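Local coordinates for citrate synthase (PDB 4TVM), which catalyses the condensation of oxaloacetate with acetyl-CoA and water to give citrate and CoA, a step of the Krebs cycle, at residues L116-F127 / S139-Y148; T195-L203 / V218-F226. All coordinates share one frame; numbering follows the deposited sequence.

Interaction 1. Residues L116-F127 / S139-Y148; sequences LHEDLKRFFDGF and SVVNALSAYY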
loop_
_atom_site.group_PDB
_atom_site.type_symbol
_atom_site.label_atom_id
_atom_site.label_comp_id
_atom_site.label_asym_id
_atom_site.label_seq_id
_atom_site.Cartn_x
_atom_site.Cartn_y
_atom_site.Cartn_z
ATOM N N LEU A 116 -8.808 -7.316 21.847
ATOM C CA LEU A 116 -8.453 -8.270 20.811
ATOM C C LEU A 116 -8.800 -9.681 21.247
ATOM O O LEU A 116 -8.741 -10.020 22.439
ATOM C CB LEU A 116 -6.937 -8.308 20.574
ATOM C CG LEU A 116 -6.103 -7.052 20.544
ATOM C CD1 LEU A 116 -4.661 -7.422 20.254
ATOM C CD2 LEU A 116 -6.612 -6.106 19.492
ATOM N N HIS A 117 -9.119 -10.507 20.267
ATOM C CA HIS A 117 -9.061 -11.973 20.413
ATOM C C HIS A 117 -7.790 -12.366 21.138
ATOM O O HIS A 117 -6.694 -11.982 20.705
ATOM C CB HIS A 117 -9.053 -12.657 19.024
ATOM C CG HIS A 117 -9.560 -14.062 19.052
ATOM N ND1 HIS A 117 -8.790 -15.123 19.481
ATOM C CD2 HIS A 117 -10.760 -14.585 18.712
ATOM C CE1 HIS A 117 -9.491 -16.236 19.405
ATOM N NE2 HIS A 117 -10.694 -15.932 18.948
ATOM N N GLU A 118 -7.930 -13.138 22.219
ATOM C CA GLU A 118 -6.774 -13.636 22.971
ATOM C C GLU A 118 -5.644 -14.243 22.116
ATOM O O GLU A 118 -4.458 -14.090 22.458
ATOM C CB GLU A 118 -7.206 -14.679 23.995
ATOM C CG GLU A 118 -7.556 -14.098 25.352
ATOM C CD GLU A 118 -6.354 -13.476 26.008
ATOM O OE1 GLU A 118 -6.332 -12.234 26.118
ATOM O OE2 GLU A 118 -5.424 -14.224 26.369
ATOM N N ASP A 119 -5.998 -14.964 21.047
ATOM C CA ASP A 119 -4.986 -15.475 20.119
ATOM C C ASP A 119 -4.230 -14.367 19.391
ATOM O O ASP A 119 -3.020 -14.469 19.158
ATOM C CB ASP A 119 -5.597 -16.406 19.097
ATOM C CG ASP A 119 -5.985 -17.740 19.667
ATOM O OD1 ASP A 119 -5.844 -17.979 20.883
ATOM O OD2 ASP A 119 -6.459 -18.564 18.866
ATOM N N LEU A 120 -4.945 -13.308 19.034
ATOM C CA LEU A 120 -4.318 -12.143 18.411
ATOM C C LEU A 120 -3.476 -11.412 19.400
ATOM O O LEU A 120 -2.432 -10.876 19.058
ATOM C CB LEU A 120 -5.328 -11.187 17.797
ATOM C CG LEU A 120 -4.625 -10.044 17.057
ATOM C CD1 LEU A 120 -3.862 -10.580 15.869
ATOM C CD2 LEU A 120 -5.587 -8.947 16.627
ATOM N N LYS A 121 -3.890 -11.422 20.642
ATOM C CA LYS A 121 -3.010 -10.957 21.730
ATOM C C LYS A 121 -1.755 -11.783 21.828
ATOM O O LYS A 121 -0.669 -11.238 21.828
ATOM C CB LYS A 121 -3.741 -11.033 23.052
ATOM C CG LYS A 121 -3.119 -10.216 24.156
ATOM C CD LYS A 121 -3.581 -10.713 25.509
ATOM C CE LYS A 121 -3.057 -9.843 26.636
ATOM N NZ LYS A 121 -2.502 -10.668 27.727
ATOM N N ARG A 122 -1.915 -13.113 21.892
ATOM C CA ARG A 122 -0.793 -14.048 21.990
ATOM C C ARG A 122 0.200 -13.947 20.826
ATOM O O ARG A 122 1.392 -14.065 21.022
ATOM C CB ARG A 122 -1.321 -15.475 22.063
ATOM C CG ARG A 122 -1.762 -15.941 23.444
ATOM C CD ARG A 122 -2.639 -17.189 23.335
ATOM N NE ARG A 122 -2.032 -18.212 22.482
ATOM C CZ ARG A 122 -2.590 -19.391 22.196
ATOM N NH1 ARG A 122 -3.782 -19.725 22.691
ATOM N NH2 ARG A 122 -1.941 -20.251 21.414
ATOM N N PHE A 123 -0.313 -13.758 19.614
ATOM C CA PHE A 123 0.480 -13.550 18.402
ATOM C C PHE A 123 1.587 -12.507 18.526
ATOM O O PHE A 123 2.570 -12.580 17.818
ATOM C CB PHE A 123 -0.492 -13.120 17.322
ATOM C CG PHE A 123 0.114 -12.895 15.972
ATOM C CD1 PHE A 123 0.564 -11.639 15.609
ATOM C CD2 PHE A 123 0.109 -13.902 15.030
ATOM C CE1 PHE A 123 1.062 -11.398 14.339
ATOM C CE2 PHE A 123 0.616 -13.678 13.756
ATOM C CZ PHE A 123 1.085 -12.416 13.406
ATOM N N PHE A 124 1.445 -11.551 19.448
ATOM C CA PHE A 124 2.565 -10.671 19.797
ATOM C C PHE A 124 3.765 -11.429 20.352
ATOM O O PHE A 124 4.901 -10.929 20.326
ATOM C CB PHE A 124 2.126 -9.581 20.785
ATOM C CG PHE A 124 1.351 -8.428 20.135
ATOM C CD1 PHE A 124 -0.030 -8.506 19.950
ATOM C CD2 PHE A 124 2.005 -7.283 19.731
ATOM C CE1 PHE A 124 -0.740 -7.465 19.380
ATOM C CE2 PHE A 124 1.312 -6.229 19.175
ATOM C CZ PHE A 124 -0.068 -6.318 18.997
ATOM N N ASP A 125 3.520 -12.645 20.827
ATOM C CA ASP A 125 4.568 -13.450 21.428
ATOM C C ASP A 125 5.649 -13.885 20.451
ATOM O O ASP A 125 6.791 -14.112 20.853
ATOM C CB ASP A 125 3.961 -14.667 22.144
ATOM C CG ASP A 125 3.205 -14.275 23.404
ATOM O OD1 ASP A 125 3.252 -13.080 23.765
ATOM O OD2 ASP A 125 2.564 -15.144 24.037
ATOM N N GLY A 126 5.288 -13.977 19.174
ATOM C CA GLY A 126 6.190 -14.451 18.135
ATOM C C GLY A 126 7.210 -13.443 17.664
ATOM O O GLY A 126 8.253 -13.801 17.085
ATOM N N PHE A 127 6.934 -12.168 17.875
ATOM C CA PHE A 127 7.919 -11.156 17.512
ATOM C C PHE A 127 9.162 -11.242 18.419
ATOM O O PHE A 127 9.107 -11.784 19.531
ATOM C CB PHE A 127 7.281 -9.764 17.557
ATOM C CG PHE A 127 6.243 -9.562 16.492
ATOM C CD1 PHE A 127 6.610 -9.476 15.152
ATOM C CD2 PHE A 127 4.901 -9.458 16.814
ATOM C CE1 PHE A 127 5.648 -9.275 14.172
ATOM C CE2 PHE A 127 3.933 -9.276 15.825
ATOM C CZ PHE A 127 4.305 -9.195 14.509
ATOM N N SER A 139 2.339 -5.744 10.873
ATOM C CA SER A 139 2.215 -7.172 10.820
ATOM C C SER A 139 0.865 -7.574 11.371
ATOM O O SER A 139 0.173 -8.410 10.784
ATOM C CB SER A 139 3.349 -7.816 11.599
ATOM O OG SER A 139 3.463 -9.185 11.291
ATOM N N VAL A 140 0.499 -6.957 12.491
ATOM C CA VAL A 140 -0.707 -7.322 13.231
ATOM C C VAL A 140 -1.978 -6.850 12.520
ATOM O O VAL A 140 -2.972 -7.521 12.502
ATOM C CB VAL A 140 -0.613 -6.794 14.670
ATOM C CG1 VAL A 140 -1.866 -7.131 15.465
ATOM C CG2 VAL A 140 0.594 -7.421 15.362
ATOM N N VAL A 141 -1.910 -5.722 11.847
ATOM C CA VAL A 141 -3.044 -5.235 11.099
ATOM C C VAL A 141 -3.407 -6.145 9.931
ATOM O O VAL A 141 -4.570 -6.437 9.712
ATOM C CB VAL A 141 -2.765 -3.809 10.623
ATOM C CG1 VAL A 141 -3.900 -3.280 9.746
ATOM C CG2 VAL A 141 -2.579 -2.919 11.837
ATOM N N ASN A 142 -2.424 -6.579 9.156
ATOM C CA ASN A 142 -2.687 -7.599 8.131
ATOM C C ASN A 142 -3.301 -8.861 8.733
ATOM O O ASN A 142 -4.251 -9.422 8.170
ATOM C CB ASN A 142 -1.413 -7.911 7.387
ATOM C CG ASN A 142 -1.028 -6.775 6.434
ATOM O OD1 ASN A 142 -1.696 -6.549 5.401
ATOM N ND2 ASN A 142 0.021 -6.032 6.788
ATOM N N ALA A 143 -2.836 -9.251 9.920
ATOM C CA ALA A 143 -3.352 -10.440 10.594
ATOM C C ALA A 143 -4.823 -10.318 11.057
ATOM O O ALA A 143 -5.481 -11.325 11.392
ATOM C CB ALA A 143 -2.458 -10.784 11.769
ATOM N N LEU A 144 -5.353 -9.106 11.100
ATOM C CA LEU A 144 -6.757 -8.906 11.502
ATOM C C LEU A 144 -7.731 -9.673 10.647
ATOM O O LEU A 144 -8.780 -10.089 11.129
ATOM C CB LEU A 144 -7.146 -7.436 11.355
ATOM C CG LEU A 144 -6.602 -6.534 12.428
ATOM C CD1 LEU A 144 -6.745 -5.092 11.984
ATOM C CD2 LEU A 144 -7.359 -6.780 13.735
ATOM N N SER A 145 -7.423 -9.786 9.359
ATOM C CA SER A 145 -8.278 -10.489 8.445
ATOM C C SER A 145 -8.291 -11.973 8.801
ATOM O O SER A 145 -9.236 -12.681 8.487
ATOM C CB SER A 145 -7.805 -10.287 7.016
ATOM O OG SER A 145 -7.935 -8.927 6.632
ATOM N N ALA A 146 -7.251 -12.437 9.480
ATOM C CA ALA A 146 -7.236 -13.791 10.007
ATOM C C ALA A 146 -8.200 -13.998 11.186
ATOM O O ALA A 146 -8.603 -15.125 11.445
ATOM C CB ALA A 146 -5.811 -14.189 10.417
ATOM N N TYR A 147 -8.526 -12.951 11.940
ATOM C CA TYR A 147 -9.348 -13.135 13.155
ATOM C C TYR A 147 -10.744 -12.555 13.049
ATOM O O TYR A 147 -11.621 -12.862 13.849
ATOM C CB TYR A 147 -8.659 -12.512 14.354
ATOM C CG TYR A 147 -7.406 -13.197 14.716
ATOM C CD1 TYR A 147 -6.194 -12.812 14.140
ATOM C CD2 TYR A 147 -7.409 -14.264 15.606
ATOM C CE1 TYR A 147 -5.003 -13.469 14.453
ATOM C CE2 TYR A 147 -6.221 -14.931 15.923
ATOM C CZ TYR A 147 -5.033 -14.522 15.355
ATOM O OH TYR A 147 -3.874 -15.154 15.680
ATOM N N TYR A 148 -10.934 -11.666 12.092
ATOM C CA TYR A 148 -12.194 -10.990 11.925
ATOM C C TYR A 148 -12.567 -11.181 10.458
ATOM O O TYR A 148 -12.819 -10.227 9.737
ATOM C CB TYR A 148 -12.054 -9.517 12.387
ATOM C CG TYR A 148 -11.595 -9.440 13.849
ATOM C CD1 TYR A 148 -12.503 -9.531 14.894
ATOM C CD2 TYR A 148 -10.248 -9.324 14.185
ATOM C CE1 TYR A 148 -12.100 -9.482 16.236
ATOM C CE2 TYR A 148 -9.836 -9.276 15.513
ATOM C CZ TYR A 148 -10.767 -9.373 16.544
ATOM O OH TYR A 148 -10.349 -9.368 17.892
#
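L120 drives its side chain into a pocket formed by V140, A143, L144 and Y147, a knob-into-hole fit between helices 118-122 and 139-147, whose N-to-C directions make an angle of 150°. Its CB lies over the centre of the Y147 ring, 4.0 Å from the ring centroid and 6° off the normal, a CH-pi contact. CG, anti to the backbone N (chi1 -175°), carries the branch toward helix 139-147; there CD1 lies against Y147 CE1, A143 CB and V140 CG1, 4.0 Å from the last, while CD2 meets L144 CD2 at 4.0 Å and approaches the edge of the Y148 ring.

Farther along, V140 CG2 sits over one face of F124, 4.2 Å from its centroid, and S139 OG meets the edge of F127, near the ring plane. F123 packs edge-to-face with F127 of the second subunit, and F127 likewise with F123 of that subunit.

One polar bond spans the segments: H117 N donates to Y148 OH at 2.9 Å, nearly straight. H117 is also the N-cap, its ND1 accepting from D119 N in the imidazole plane. The chemistry is thus mainly apolar and aromatic, with a single directional bond tying the residue before helix 118-122 to Y148; the contact is mostly buried, and its F123, F127 and S139 side continues into packing against the second subunit.

Interaction 2. Residues T195-L203 / V218-F226; sequences TLVENFLRL and VVRALDMLF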
loop_
_atom_site.group_PDB
_atom_site.type_symbol
_atom_site.label_atom_id
_atom_site.label_comp_id
_atom_site.label_asym_id
_atom_site.label_seq_id
_atom_site.Cartn_x
_atom_site.Cartn_y
_atom_site.Cartn_z
ATOM N N THR A 195 -11.933 6.661 28.878
ATOM C CA THR A 195 -12.024 7.170 27.542
ATOM C C THR A 195 -11.085 6.335 26.690
ATOM O O THR A 195 -10.217 5.669 27.224
ATOM C CB THR A 195 -11.610 8.651 27.656
ATOM O OG1 THR A 195 -12.778 9.443 27.875
ATOM C CG2 THR A 195 -10.924 9.167 26.499
ATOM N N LEU A 196 -11.295 6.332 25.380
ATOM C CA LEU A 196 -10.474 5.565 24.486
ATOM C C LEU A 196 -9.052 6.066 24.576
ATOM O O LEU A 196 -8.132 5.273 24.705
ATOM C CB LEU A 196 -10.959 5.695 23.047
ATOM C CG LEU A 196 -10.025 5.108 21.970
ATOM C CD1 LEU A 196 -10.267 3.604 21.748
ATOM C CD2 LEU A 196 -10.166 5.836 20.633
ATOM N N VAL A 197 -8.884 7.383 24.505
ATOM C CA VAL A 197 -7.572 8.018 24.524
ATOM C C VAL A 197 -6.931 7.826 25.884
ATOM O O VAL A 197 -5.725 7.585 25.979
ATOM C CB VAL A 197 -7.666 9.532 24.219
ATOM C CG1 VAL A 197 -6.318 10.230 24.435
ATOM C CG2 VAL A 197 -8.141 9.772 22.793
ATOM N N GLU A 198 -7.715 7.939 26.945
ATOM C CA GLU A 198 -7.165 7.790 28.292
ATOM C C GLU A 198 -6.823 6.322 28.514
ATOM O O GLU A 198 -5.827 5.978 29.139
ATOM C CB GLU A 198 -8.166 8.310 29.354
ATOM C CG GLU A 198 -7.665 8.271 30.792
ATOM C CD GLU A 198 -8.639 8.898 31.784
ATOM O OE1 GLU A 198 -9.785 9.250 31.376
ATOM O OE2 GLU A 198 -8.242 9.034 32.975
ATOM N N ASN A 199 -7.655 5.449 27.988
ATOM C CA ASN A 199 -7.409 4.043 28.119
ATOM C C ASN A 199 -6.200 3.637 27.259
ATOM O O ASN A 199 -5.459 2.715 27.603
ATOM C CB ASN A 199 -8.630 3.287 27.666
ATOM C CG ASN A 199 -8.422 1.828 27.715
ATOM O OD1 ASN A 199 -8.234 1.278 28.786
ATOM N ND2 ASN A 199 -8.422 1.176 26.550
ATOM N N PHE A 200 -6.010 4.313 26.130
ATOM C CA PHE A 200 -4.841 4.052 25.314
ATOM C C PHE A 200 -3.583 4.353 26.103
ATOM O O PHE A 200 -2.610 3.611 26.037
ATOM C CB PHE A 200 -4.860 4.850 24.012
ATOM C CG PHE A 200 -3.506 4.950 23.363
ATOM C CD1 PHE A 200 -2.889 3.818 22.825
ATOM C CD2 PHE A 200 -2.829 6.161 23.310
ATOM C CE1 PHE A 200 -1.635 3.900 22.254
ATOM C CE2 PHE A 200 -1.579 6.243 22.730
ATOM C CZ PHE A 200 -0.972 5.114 22.208
ATOM N N LEU A 201 -3.609 5.444 26.855
ATOM C CA LEU A 201 -2.449 5.860 27.643
ATOM C C LEU A 201 -2.111 4.898 28.776
ATOM O O LEU A 201 -0.951 4.747 29.146
ATOM C CB LEU A 201 -2.671 7.265 28.196
ATOM C CG LEU A 201 -2.284 8.437 27.281
ATOM C CD1 LEU A 201 -2.928 9.738 27.751
ATOM C CD2 LEU A 201 -0.773 8.600 27.278
ATOM N N ARG A 202 -3.112 4.273 29.357
ATOM C CA ARG A 202 -2.885 3.243 30.383
ATOM C C ARG A 202 -2.258 2.002 29.789
ATOM O O ARG A 202 -1.403 1.364 30.410
ATOM C CB ARG A 202 -4.208 2.810 31.014
ATOM C CG ARG A 202 -4.059 2.071 32.337
ATOM C CD ARG A 202 -5.388 1.557 32.873
ATOM N NE ARG A 202 -5.242 0.358 33.707
ATOM C CZ ARG A 202 -5.570 -0.885 33.329
ATOM N NH1 ARG A 202 -6.030 -1.136 32.099
ATOM N NH2 ARG A 202 -5.410 -1.901 34.176
ATOM N N LEU A 203 -2.743 1.628 28.599
ATOM C CA LEU A 203 -2.301 0.410 27.943
ATOM C C LEU A 203 -0.846 0.575 27.594
ATOM O O LEU A 203 -0.095 -0.390 27.578
ATOM C CB LEU A 203 -3.063 0.188 26.677
ATOM C CG LEU A 203 -4.481 -0.311 26.788
ATOM C CD1 LEU A 203 -5.037 -0.462 25.370
ATOM C CD2 LEU A 203 -4.500 -1.626 27.501
ATOM N N VAL A 218 -2.218 15.671 30.164
ATOM C CA VAL A 218 -1.664 14.732 29.198
ATOM C C VAL A 218 -2.688 14.196 28.235
ATOM O O VAL A 218 -2.421 14.062 27.061
ATOM C CB VAL A 218 -1.075 13.518 29.890
ATOM C CG1 VAL A 218 -0.408 12.615 28.853
ATOM C CG2 VAL A 218 -0.041 13.961 30.893
ATOM N N VAL A 219 -3.855 13.883 28.759
ATOM C CA VAL A 219 -4.938 13.352 27.980
ATOM C C VAL A 219 -5.418 14.306 26.928
ATOM O O VAL A 219 -5.592 13.930 25.764
ATOM C CB VAL A 219 -6.116 13.085 28.910
ATOM C CG1 VAL A 219 -7.301 12.483 28.161
ATOM C CG2 VAL A 219 -5.639 12.209 30.061
ATOM N N ARG A 220 -5.665 15.539 27.362
ATOM C CA ARG A 220 -6.198 16.578 26.503
ATOM C C ARG A 220 -5.161 16.869 25.466
ATOM O O ARG A 220 -5.490 17.125 24.335
ATOM C CB ARG A 220 -6.516 17.819 27.317
ATOM C CG ARG A 220 -6.620 19.105 26.500
ATOM C CD ARG A 220 -7.763 19.988 26.978
ATOM N NE ARG A 220 -7.840 21.248 26.220
ATOM C CZ ARG A 220 -7.182 22.367 26.531
ATOM N NH1 ARG A 220 -6.379 22.422 27.593
ATOM N NH2 ARG A 220 -7.315 23.447 25.769
ATOM N N ALA A 221 -3.895 16.805 25.833
ATOM C CA ALA A 221 -2.865 17.074 24.863
ATOM C C ALA A 221 -2.835 16.003 23.771
ATOM O O ALA A 221 -2.707 16.318 22.604
ATOM C CB ALA A 221 -1.529 17.153 25.539
ATOM N N LEU A 222 -2.944 14.733 24.145
ATOM C CA LEU A 222 -2.933 13.680 23.144
ATOM C C LEU A 222 -4.195 13.701 22.299
ATOM O O LEU A 222 -4.137 13.570 21.076
ATOM C CB LEU A 222 -2.799 12.332 23.814
ATOM C CG LEU A 222 -2.427 11.237 22.832
ATOM C CD1 LEU A 222 -1.047 11.540 22.272
ATOM C CD2 LEU A 222 -2.507 9.879 23.515
ATOM N N ASP A 223 -5.340 13.881 22.954
ATOM C CA ASP A 223 -6.628 13.920 22.257
ATOM C C ASP A 223 -6.647 15.002 21.206
ATOM O O ASP A 223 -7.007 14.772 20.058
ATOM C CB ASP A 223 -7.757 14.147 23.254
ATOM C CG ASP A 223 -9.107 13.807 22.684
ATOM O OD1 ASP A 223 -9.589 14.551 21.828
ATOM O OD2 ASP A 223 -9.688 12.781 23.075
ATOM N N MET A 224 -6.215 16.192 21.590
ATOM C CA MET A 224 -6.128 17.286 20.637
ATOM C C MET A 224 -5.221 16.920 19.477
ATOM O O MET A 224 -5.580 17.106 18.317
ATOM C CB MET A 224 -5.608 18.542 21.324
ATOM C CG MET A 224 -5.727 19.786 20.474
ATOM S SD MET A 224 -5.357 21.309 21.376
ATOM C CE MET A 224 -3.613 21.493 21.019
ATOM N N LEU A 225 -4.044 16.387 19.786
ATOM C CA LEU A 225 -3.064 16.097 18.750
ATOM C C LEU A 225 -3.541 15.085 17.674
ATOM O O LEU A 225 -3.109 15.140 16.516
ATOM C CB LEU A 225 -1.771 15.607 19.395
ATOM C CG LEU A 225 -0.650 16.636 19.459
ATOM C CD1 LEU A 225 0.413 16.177 20.438
ATOM C CD2 LEU A 225 -0.068 16.819 18.071
ATOM N N PHE A 226 -4.409 14.152 18.056
ATOM C CA PHE A 226 -5.027 13.281 17.089
ATOM C C PHE A 226 -6.052 14.013 16.242
ATOM O O PHE A 226 -6.250 13.675 15.092
ATOM C CB PHE A 226 -5.693 12.100 17.774
ATOM C CG PHE A 226 -4.739 11.149 18.441
ATOM C CD1 PHE A 226 -3.418 11.035 18.035
ATOM C CD2 PHE A 226 -5.198 10.321 19.447
ATOM C CE1 PHE A 226 -2.567 10.136 18.644
ATOM C CE2 PHE A 226 -4.363 9.415 20.058
ATOM C CZ PHE A 226 -3.045 9.316 19.651
#
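The F200 ring receives L222 at its edge: CD2 of L222 lies near the ring plane, 3.7 Å from F200 CD2, so this is contact with the rim and not a CH-pi contact over the face. Elsewhere, F200 packs on P172 and A176 of helix 159-182. The second ring, F226, carries the backbone oxygen of L222, one turn earlier in its own helix, over one face and toward the rim; V197 CG2 comes to its edge, 4.5 Å from F226 CD2. F226 also meets the ring of F85.

A third flat group in the contact is the carboxylate of D223. Its OD2 lies 3.4 Å from V197 CG2, a contact of oxygen with methyl, whereas OD1 accepts a hydrogen bond from F85 N. The polar end of D223 is therefore held from outside the two helices, and across the contact it serves as a packing surface.

Between these groups the aliphatic side chains mesh. V197 CG1, placed anti to the backbone N (chi1 172°), reaches L222 CD2 at 3.9 Å, and its CG2 branch is the one at D223 and F226. L201 and L222 approach tip to tip, with L201 CG 4.0 Å from L222 CD2, while L201 CD1 touches V218 CG1, also at 4.0 Å. L222 CD2 thus gathers contacts from V197, F200 and L201.

The axes of 196-203 and 218-226 approach to 9.6 Å at 112° between their N-to-C directions. Such steep packing of successive helices through aliphatic and aromatic side chains belongs to the predominantly helical fold of citrate synthases; here helix 216-229 ends at H229, a residue of the oxaloacetate pocket.

Interaction 1 precedes interaction 2 along the chain, and their centres lie 23 Å apart; the nearest atoms stay about 8 Å from each other, so the two do not touch. Helix 159-182 joins them: V140 packs on its I174 and Y148 on R166 and K170, while from interaction 2 both F200 and L203 reach the same helix. Their surroundings differ. Interaction 1 borders the second subunit, whereas no other protein chain of the assembly touches the segments of interaction 2. Neither contact contains a residue of the annotated sites, but the F226 side chain is about 11 Å from a bound oxaloacetate, which puts interaction 2 in the neighbourhood of a ligand.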